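Local structure of phospholipase A1 (Streptomyces albidoflavus, 4HYQ) at residues Gly19-Gly24 against Arg29-Ala34; Tyr35-Ala40 against Ala46-Val51. The protein hydrolyses the ester bond at the sn-1 position of glycerophospholipids, releasing a fatty acid, as a phospholipase A1 of the GDSL (SGNH) hydrolase family. All coordinates share one frame; numbering follows the deposited sequence.

Contact 1. Residues Gly19-Gly24 against Arg29-Ala34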
ATOM      1  N   GLY A  19      -3.608  10.664   9.579  1.00  9.99           N
ATOM      2  CA  GLY A  19      -4.262  11.896  10.017  1.00 11.25           C
ATOM      3  C   GLY A  19      -3.966  13.137   9.172  1.00 11.63           C
ATOM      4  O   GLY A  19      -3.188  13.085   8.225  1.00  9.78           O
ATOM      5  N   SER A  20      -4.595  14.256   9.526  1.00 10.16           N
ATOM      6  CA  SER A  20      -4.413  15.534   8.820  1.00 11.49           C
ATOM      7  C   SER A  20      -4.720  15.461   7.327  1.00 10.71           C
ATOM      8  O   SER A  20      -3.970  16.003   6.503  1.00 11.55           O
ATOM      9  CB  SER A  20      -2.982  16.067   9.012  1.00 12.17           C
ATOM     10  OG  SER A  20      -2.704  16.367  10.375  1.00 12.02           O
ATOM     11  N   TYR A  21      -5.823  14.815   6.972  1.00 10.66           N
ATOM     12  CA  TYR A  21      -6.180  14.687   5.561  1.00 10.74           C
ATOM     13  C   TYR A  21      -6.479  16.037   4.934  1.00 12.60           C
ATOM     14  O   TYR A  21      -7.055  16.916   5.578  1.00 11.63           O
ATOM     15  CB  TYR A  21      -7.383  13.753   5.403  1.00 11.92           C
ATOM     16  CG  TYR A  21      -7.132  12.430   6.076  1.00 10.18           C
ATOM     17  CD1 TYR A  21      -7.890  12.027   7.171  1.00 10.84           C
ATOM     18  CD2 TYR A  21      -6.021  11.665   5.727  1.00 11.21           C
ATOM     19  CE1 TYR A  21      -7.540  10.898   7.922  1.00 10.73           C
ATOM     20  CE2 TYR A  21      -5.662  10.544   6.466  1.00 10.26           C
ATOM     21  CZ  TYR A  21      -6.415  10.171   7.562  1.00 10.34           C
ATOM     22  OH  TYR A  21      -6.001   9.115   8.331  1.00 10.68           O
ATOM     23  N   ASP A  22      -6.065  16.239   3.687  1.00 11.04           N
ATOM     24  CA  ASP A  22      -6.394  17.519   3.072  1.00 13.66           C
ATOM     25  C   ASP A  22      -7.841  17.435   2.590  1.00 12.37           C
ATOM     26  O   ASP A  22      -8.215  16.540   1.836  1.00 11.25           O
ATOM     27  CB  ASP A  22      -5.464  17.845   1.907  1.00 17.42           C
ATOM     28  CG  ASP A  22      -5.674  19.263   1.390  1.00 21.70           C
ATOM     29  OD1 ASP A  22      -6.722  19.513   0.767  1.00 25.91           O
ATOM     30  OD2 ASP A  22      -4.811  20.138   1.629  1.00 25.34           O
ATOM     31  N   SER A  23      -8.676  18.363   3.038  1.00 12.49           N
ATOM     32  CA  SER A  23     -10.080  18.331   2.652  1.00 12.44           C
ATOM     33  C   SER A  23     -10.289  18.359   1.142  1.00 13.20           C
ATOM     34  O   SER A  23     -11.251  17.789   0.639  1.00 13.24           O
ATOM     35  CB  SER A  23     -10.820  19.507   3.309  1.00 15.55           C
ATOM     36  OG  SER A  23     -12.226  19.324   3.232  1.00 21.92           O
ATOM     37  N   GLY A  24      -9.384  19.009   0.423  1.00 13.40           N
ATOM     38  CA  GLY A  24      -9.519  19.092  -1.027  1.00 14.81           C
ATOM     39  C   GLY A  24      -9.406  17.761  -1.752  1.00 14.06           C
ATOM     40  O   GLY A  24      -9.766  17.658  -2.934  1.00 13.96           O
ATOM     41  N   ARG A  29      -8.536  11.034   0.650  1.00  8.42           N
ATOM     42  CA  ARG A  29      -7.763  11.195   1.867  1.00  9.11           C
ATOM     43  C   ARG A  29      -6.237  11.170   1.734  1.00  8.41           C
ATOM     44  O   ARG A  29      -5.549  10.277   2.254  1.00  8.47           O
ATOM     45  CB  ARG A  29      -8.226  10.177   2.929  1.00 10.29           C
ATOM     46  CG  ARG A  29      -9.606  10.525   3.533  1.00 10.53           C
ATOM     47  CD  ARG A  29      -9.856   9.767   4.855  1.00 15.88           C
ATOM     48  NE  ARG A  29     -11.064  10.240   5.529  1.00 19.44           N
ATOM     49  CZ  ARG A  29     -12.308   9.944   5.155  1.00 25.89           C
ATOM     50  NH1 ARG A  29     -12.536   9.158   4.109  1.00 25.64           N
ATOM     51  NH2 ARG A  29     -13.339  10.476   5.805  1.00 28.42           N
ATOM     52  N   ARG A  30      -5.716  12.163   1.022  1.00  8.53           N
ATOM     53  CA  ARG A  30      -4.277  12.345   0.910  1.00  9.19           C
ATOM     54  C   ARG A  30      -3.924  13.267   2.070  1.00 11.18           C
ATOM     55  O   ARG A  30      -4.741  14.104   2.463  1.00 13.01           O
ATOM     56  CB  ARG A  30      -3.904  13.021  -0.412  1.00  9.91           C
ATOM     57  CG  ARG A  30      -4.037  12.093  -1.599  1.00  8.76           C
ATOM     58  CD  ARG A  30      -3.577  12.792  -2.873  1.00 10.84           C
ATOM     59  NE  ARG A  30      -4.500  13.829  -3.314  1.00 12.19           N
ATOM     60  CZ  ARG A  30      -5.550  13.611  -4.101  1.00 13.61           C
ATOM     61  NH1 ARG A  30      -5.830  12.382  -4.550  1.00 13.03           N
ATOM     62  NH2 ARG A  30      -6.315  14.630  -4.454  1.00  9.50           N
ATOM     63  N   THR A  31      -2.718  13.113   2.613  1.00  8.81           N
ATOM     64  CA  THR A  31      -2.261  13.930   3.730  1.00  9.87           C
ATOM     65  C   THR A  31      -0.778  14.249   3.612  1.00 10.15           C
ATOM     66  O   THR A  31      -0.013  13.475   3.019  1.00  9.75           O
ATOM     67  CB  THR A  31      -2.512  13.225   5.103  1.00  8.27           C
ATOM     68  OG1 THR A  31      -1.635  13.786   6.096  1.00  7.78           O
ATOM     69  CG2 THR A  31      -2.247  11.717   5.011  1.00  9.94           C
ATOM     70  N   PRO A  32      -0.355  15.411   4.143  1.00 10.57           N
ATOM     71  CA  PRO A  32       1.058  15.802   4.091  1.00 11.02           C
ATOM     72  C   PRO A  32       1.915  14.916   4.981  1.00 11.08           C
ATOM     73  O   PRO A  32       3.149  15.003   4.955  1.00 11.57           O
ATOM     74  CB  PRO A  32       1.037  17.259   4.557  1.00 12.23           C
ATOM     75  CG  PRO A  32      -0.150  17.306   5.470  1.00 12.04           C
ATOM     76  CD  PRO A  32      -1.176  16.501   4.710  1.00 10.68           C
ATOM     77  N   LYS A  33       1.266  14.051   5.761  1.00  9.93           N
ATOM     78  CA  LYS A  33       1.969  13.127   6.629  1.00 10.64           C
ATOM     79  C   LYS A  33       2.270  11.802   5.924  1.00  9.54           C
ATOM     80  O   LYS A  33       2.935  10.936   6.490  1.00 10.09           O
ATOM     81  CB  LYS A  33       1.157  12.877   7.915  1.00 12.61           C
ATOM     82  CG  LYS A  33       0.960  14.159   8.731  1.00 15.43           C
ATOM     83  CD  LYS A  33       0.497  13.862  10.149  1.00 21.51           C
ATOM     84  CE  LYS A  33       0.707  15.065  11.037  1.00 25.52           C
ATOM     85  NZ  LYS A  33       0.507  14.687  12.470  1.00 29.71           N
ATOM     86  N   ALA A  34       1.787  11.658   4.690  1.00  8.39           N
ATOM     87  CA  ALA A  34       2.017  10.442   3.901  1.00  9.41           C
ATOM     88  C   ALA A  34       3.445  10.494   3.340  1.00  8.86           C
ATOM     89  O   ALA A  34       3.961  11.581   3.081  1.00 10.63           O
ATOM     90  CB  ALA A  34       1.022  10.365   2.753  1.00  8.48           C
TER
HETATM   91  O   HOH W   1      -2.798  14.382  12.265  1.00 19.69           O
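T31 OG1 gives its proton to G19 O over 2.7 Å, meeting that oxygen nearly end-on, with a C=O...OG1 angle of 162°. The same hydroxyl takes the backbone N-H of K33 at 2.9 Å (N to OG1), which makes an ST turn, so it is gripped by one bond given and one received. OG1 lies anti to the backbone N of T31 (chi1 159°), and this torsion carries it toward both partners. On the R30 side of T31, D22 N donates to R30 O in a nearly straight bond of 2.8 Å, and Y21 CA adds a CA-H...O contact to the same carbonyl. To one side of these two bonds lies the Y21 ring. R29 CD lies over one face, 4.0 Å from the ring centroid in a CH-pi contact, while the backbone carbon G19 C covers the opposite face; T31 CG2 reaches CD2 of the ring obliquely. The guanidinium of R29 is turned 85° to the ring and has Y21 CD1 at its edge. All this ties together two arms of the long loop that joins helix 11-14 to helix 35-43 in the SGNH-hydrolase fold. On the solvent side S20 OG hydrogen-bonds to a water, 2.7 Å away, that K33 NZ reaches only weakly. Second-shell bonds fix the frame: Y21 OH accepts from G19 N and is also bonded to G17 N, whereas D22 OD1 takes G24 N in an Asx turn. On the other arm a type I turn from T31 to A34 leads into helix 35-43, and S14 holds the backbone of R29 and T31.

Contact 2. Residues Tyr35-Ala40 against Ala46-Val51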
ATOM      1  N   TYR A  35       4.064   9.334   3.115  1.00  9.20           N
ATOM      2  CA  TYR A  35       5.439   9.320   2.615  1.00 10.03           C
ATOM      3  C   TYR A  35       5.725  10.132   1.337  1.00  9.98           C
ATOM      4  O   TYR A  35       6.796  10.726   1.231  1.00 11.45           O
ATOM      5  CB  TYR A  35       5.953   7.854   2.480  1.00  7.71           C
ATOM      6  CG  TYR A  35       5.440   7.078   1.294  1.00  9.18           C
ATOM      7  CD1 TYR A  35       6.029   7.224   0.028  1.00  8.81           C
ATOM      8  CD2 TYR A  35       4.345   6.220   1.420  1.00  8.86           C
ATOM      9  CE1 TYR A  35       5.538   6.543  -1.076  1.00  9.86           C
ATOM     10  CE2 TYR A  35       3.840   5.531   0.312  1.00  7.99           C
ATOM     11  CZ  TYR A  35       4.444   5.704  -0.931  1.00  9.18           C
ATOM     12  OH  TYR A  35       3.929   5.078  -2.031  1.00  9.27           O
ATOM     13  N   PRO A  36       4.790  10.198   0.363  1.00  9.62           N
ATOM     14  CA  PRO A  36       5.132  10.995  -0.830  1.00 10.45           C
ATOM     15  C   PRO A  36       5.303  12.475  -0.502  1.00 11.28           C
ATOM     16  O   PRO A  36       6.208  13.147  -1.016  1.00 11.72           O
ATOM     17  CB  PRO A  36       3.942  10.777  -1.765  1.00  9.82           C
ATOM     18  CG  PRO A  36       3.371   9.453  -1.314  1.00  8.47           C
ATOM     19  CD  PRO A  36       3.477   9.548   0.191  1.00  8.92           C
ATOM     20  N   ALA A  37       4.430  12.984   0.360  1.00 10.64           N
ATOM     21  CA  ALA A  37       4.491  14.388   0.740  1.00 13.31           C
ATOM     22  C   ALA A  37       5.727  14.641   1.587  1.00 13.81           C
ATOM     23  O   ALA A  37       6.381  15.686   1.432  1.00 14.18           O
ATOM     24  CB  ALA A  37       3.234  14.786   1.507  1.00 12.40           C
ATOM     25  N   LEU A  38       6.047  13.704   2.479  1.00 11.71           N
ATOM     26  CA  LEU A  38       7.243  13.853   3.321  1.00 13.15           C
ATOM     27  C   LEU A  38       8.484  13.858   2.429  1.00 13.87           C
ATOM     28  O   LEU A  38       9.388  14.678   2.618  1.00 15.93           O
ATOM     29  CB  LEU A  38       7.364  12.706   4.339  1.00 11.23           C
ATOM     30  CG  LEU A  38       6.223  12.575   5.360  1.00 11.58           C
ATOM     31  CD1 LEU A  38       6.430  11.337   6.223  1.00 12.15           C
ATOM     32  CD2 LEU A  38       6.170  13.819   6.228  1.00 12.94           C
ATOM     33  N   TRP A  39       8.525  12.957   1.450  1.00 13.82           N
ATOM     34  CA  TRP A  39       9.686  12.895   0.564  1.00 14.06           C
ATOM     35  C   TRP A  39       9.819  14.162  -0.284  1.00 15.09           C
ATOM     36  O   TRP A  39      10.917  14.702  -0.433  1.00 17.18           O
ATOM     37  CB  TRP A  39       9.606  11.672  -0.356  1.00 14.77           C
ATOM     38  CG  TRP A  39      10.874  11.451  -1.153  1.00 14.17           C
ATOM     39  CD1 TRP A  39      11.960  10.695  -0.789  1.00 16.02           C
ATOM     40  CD2 TRP A  39      11.197  12.031  -2.419  1.00 15.23           C
ATOM     41  NE1 TRP A  39      12.937  10.771  -1.757  1.00 15.25           N
ATOM     42  CE2 TRP A  39      12.495  11.585  -2.770  1.00 15.17           C
ATOM     43  CE3 TRP A  39      10.518  12.888  -3.294  1.00 13.43           C
ATOM     44  CZ2 TRP A  39      13.125  11.970  -3.956  1.00 16.80           C
ATOM     45  CZ3 TRP A  39      11.143  13.272  -4.476  1.00 17.63           C
ATOM     46  CH2 TRP A  39      12.438  12.810  -4.795  1.00 15.73           C
ATOM     47  N   ALA A  40       8.710  14.638  -0.837  1.00 15.38           N
ATOM     48  CA  ALA A  40       8.739  15.836  -1.678  1.00 16.78           C
ATOM     49  C   ALA A  40       9.195  17.069  -0.893  1.00 18.41           C
ATOM     50  O   ALA A  40       9.934  17.908  -1.419  1.00 19.25           O
ATOM     51  CB  ALA A  40       7.363  16.081  -2.297  1.00 14.43           C
ATOM     52  N   ALA A  46      11.295  18.934  -9.068  1.00 20.31           N
ATOM     53  CA  ALA A  46      10.886  20.010  -9.969  1.00 20.04           C
ATOM     54  C   ALA A  46       9.384  20.251  -9.876  1.00 19.73           C
ATOM     55  O   ALA A  46       8.917  21.375 -10.015  1.00 19.48           O
ATOM     56  CB  ALA A  46      11.275  19.666 -11.404  1.00 22.55           C
ATOM     57  N   SER A  47       8.631  19.176  -9.675  1.00 17.96           N
ATOM     58  CA  SER A  47       7.179  19.254  -9.526  1.00 16.06           C
ATOM     59  C   SER A  47       6.746  18.064  -8.685  1.00 16.16           C
ATOM     60  O   SER A  47       7.474  17.074  -8.571  1.00 15.67           O
ATOM     61  CB  SER A  47       6.472  19.211 -10.882  1.00 16.34           C
ATOM     62  OG  SER A  47       6.755  18.015 -11.584  1.00 18.11           O
ATOM     63  N   PHE A  48       5.571  18.167  -8.081  1.00 14.92           N
ATOM     64  CA  PHE A  48       5.068  17.085  -7.245  1.00 13.97           C
ATOM     65  C   PHE A  48       3.568  16.956  -7.463  1.00 14.76           C
ATOM     66  O   PHE A  48       2.811  17.903  -7.204  1.00 15.58           O
ATOM     67  CB  PHE A  48       5.379  17.394  -5.775  1.00 13.22           C
ATOM     68  CG  PHE A  48       4.760  16.426  -4.805  1.00 14.51           C
ATOM     69  CD1 PHE A  48       4.823  15.055  -5.043  1.00 13.75           C
ATOM     70  CD2 PHE A  48       4.124  16.879  -3.656  1.00 13.63           C
ATOM     71  CE1 PHE A  48       4.255  14.141  -4.149  1.00 14.46           C
ATOM     72  CE2 PHE A  48       3.552  15.976  -2.754  1.00 14.88           C
ATOM     73  CZ  PHE A  48       3.623  14.602  -3.004  1.00 11.79           C
ATOM     74  N   ASP A  49       3.148  15.809  -7.989  1.00 12.85           N
ATOM     75  CA  ASP A  49       1.731  15.549  -8.207  1.00 13.43           C
ATOM     76  C   ASP A  49       1.370  14.318  -7.393  1.00 12.11           C
ATOM     77  O   ASP A  49       1.834  13.216  -7.663  1.00 13.47           O
ATOM     78  CB  ASP A  49       1.439  15.331  -9.679  1.00 13.28           C
ATOM     79  CG  ASP A  49       1.661  16.588 -10.494  1.00 18.91           C
ATOM     80  OD1 ASP A  49       0.942  17.580 -10.261  1.00 19.56           O
ATOM     81  OD2 ASP A  49       2.563  16.588 -11.351  1.00 19.42           O
ATOM     82  N   PHE A  50       0.535  14.540  -6.383  1.00 11.15           N
ATOM     83  CA  PHE A  50       0.108  13.502  -5.443  1.00 11.81           C
ATOM     84  C   PHE A  50      -1.307  13.111  -5.848  1.00 11.93           C
ATOM     85  O   PHE A  50      -2.259  13.854  -5.571  1.00 12.41           O
ATOM     86  CB  PHE A  50       0.138  14.128  -4.039  1.00 11.62           C
ATOM     87  CG  PHE A  50       0.059  13.152  -2.898  1.00  9.61           C
ATOM     88  CD1 PHE A  50      -0.029  11.777  -3.103  1.00  8.43           C
ATOM     89  CD2 PHE A  50       0.078  13.632  -1.598  1.00 10.00           C
ATOM     90  CE1 PHE A  50      -0.107  10.898  -2.007  1.00  8.74           C
ATOM     91  CE2 PHE A  50       0.003  12.766  -0.500  1.00  8.53           C
ATOM     92  CZ  PHE A  50      -0.088  11.404  -0.708  1.00  8.88           C
ATOM     93  N   VAL A  51      -1.455  11.965  -6.513  1.00 11.02           N
ATOM     94  CA  VAL A  51      -2.769  11.543  -6.969  1.00  9.97           C
ATOM     95  C   VAL A  51      -3.294  10.220  -6.408  1.00  8.32           C
ATOM     96  O   VAL A  51      -4.334   9.715  -6.864  1.00  8.08           O
ATOM     97  CB  VAL A  51      -2.836  11.517  -8.518  1.00 11.49           C
ATOM     98  CG1 VAL A  51      -2.719  12.941  -9.047  1.00 13.07           C
ATOM     99  CG2 VAL A  51      -1.704  10.644  -9.094  1.00 11.09           C
TER
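Helix 35-43 and strand 47-50 are the helix and second strand of the beta-alpha-beta crossover that starts from strand 4-9; 47-50 is an outermost strand of the parallel sheet. The axes of the segments 35-40 and 47-50 run antiparallel, at 171°, with a closest approach of 9.5 Å, and F48 and F50, alternate residues of the strand, both turn toward the helix. A40 CB sits over the centre of the F48 ring, 3.6 Å from its centroid. Farther along the same ring, CZ meets P36 O obliquely at 3.6 Å and P36 CB at 4.0 Å. F50 meets the same proline more broadly: P36 CB lies over one ring face in a CH-pi contact, offset toward the rim, and P36 CG touches CE1 at 3.8 Å. Both phenylalanines have CG anti to the backbone N (chi1 173° for F48), which sends the rings out from the strand to the helix. Y5 of the neighbouring strand 4-9 also meets the F48 ring, with planes about 15° apart. An alanine in place of F48 would be likely to open a gap under A40 and leave Y5 without the ring that lies nearly parallel to its own. No hydrogen bond joins the two segments, so helix and strand are held here by apolar and CH-pi packing, while P36 O keeps its helical bond to A40 N.

The contacts follow one another along the chain: contact 1 closes at A34, the N-cap position, and contact 2 opens at Y35 in the helix that A34 precedes. Their centres lie 12 Å apart, on the same side of the chain's centre and each about 16 Å from it. They also touch directly: P32 O packs on A37 CB, K33 O on L38 CD1, and the side chains of R30 and A34 on F50, with R30 NH1 bonded to A52 O just past the edge strand. The loop after helix 11-14 is thus fastened to both the start of helix 35-43 and the end of strand 47-50, making one continuous surface region beside the parallel sheet.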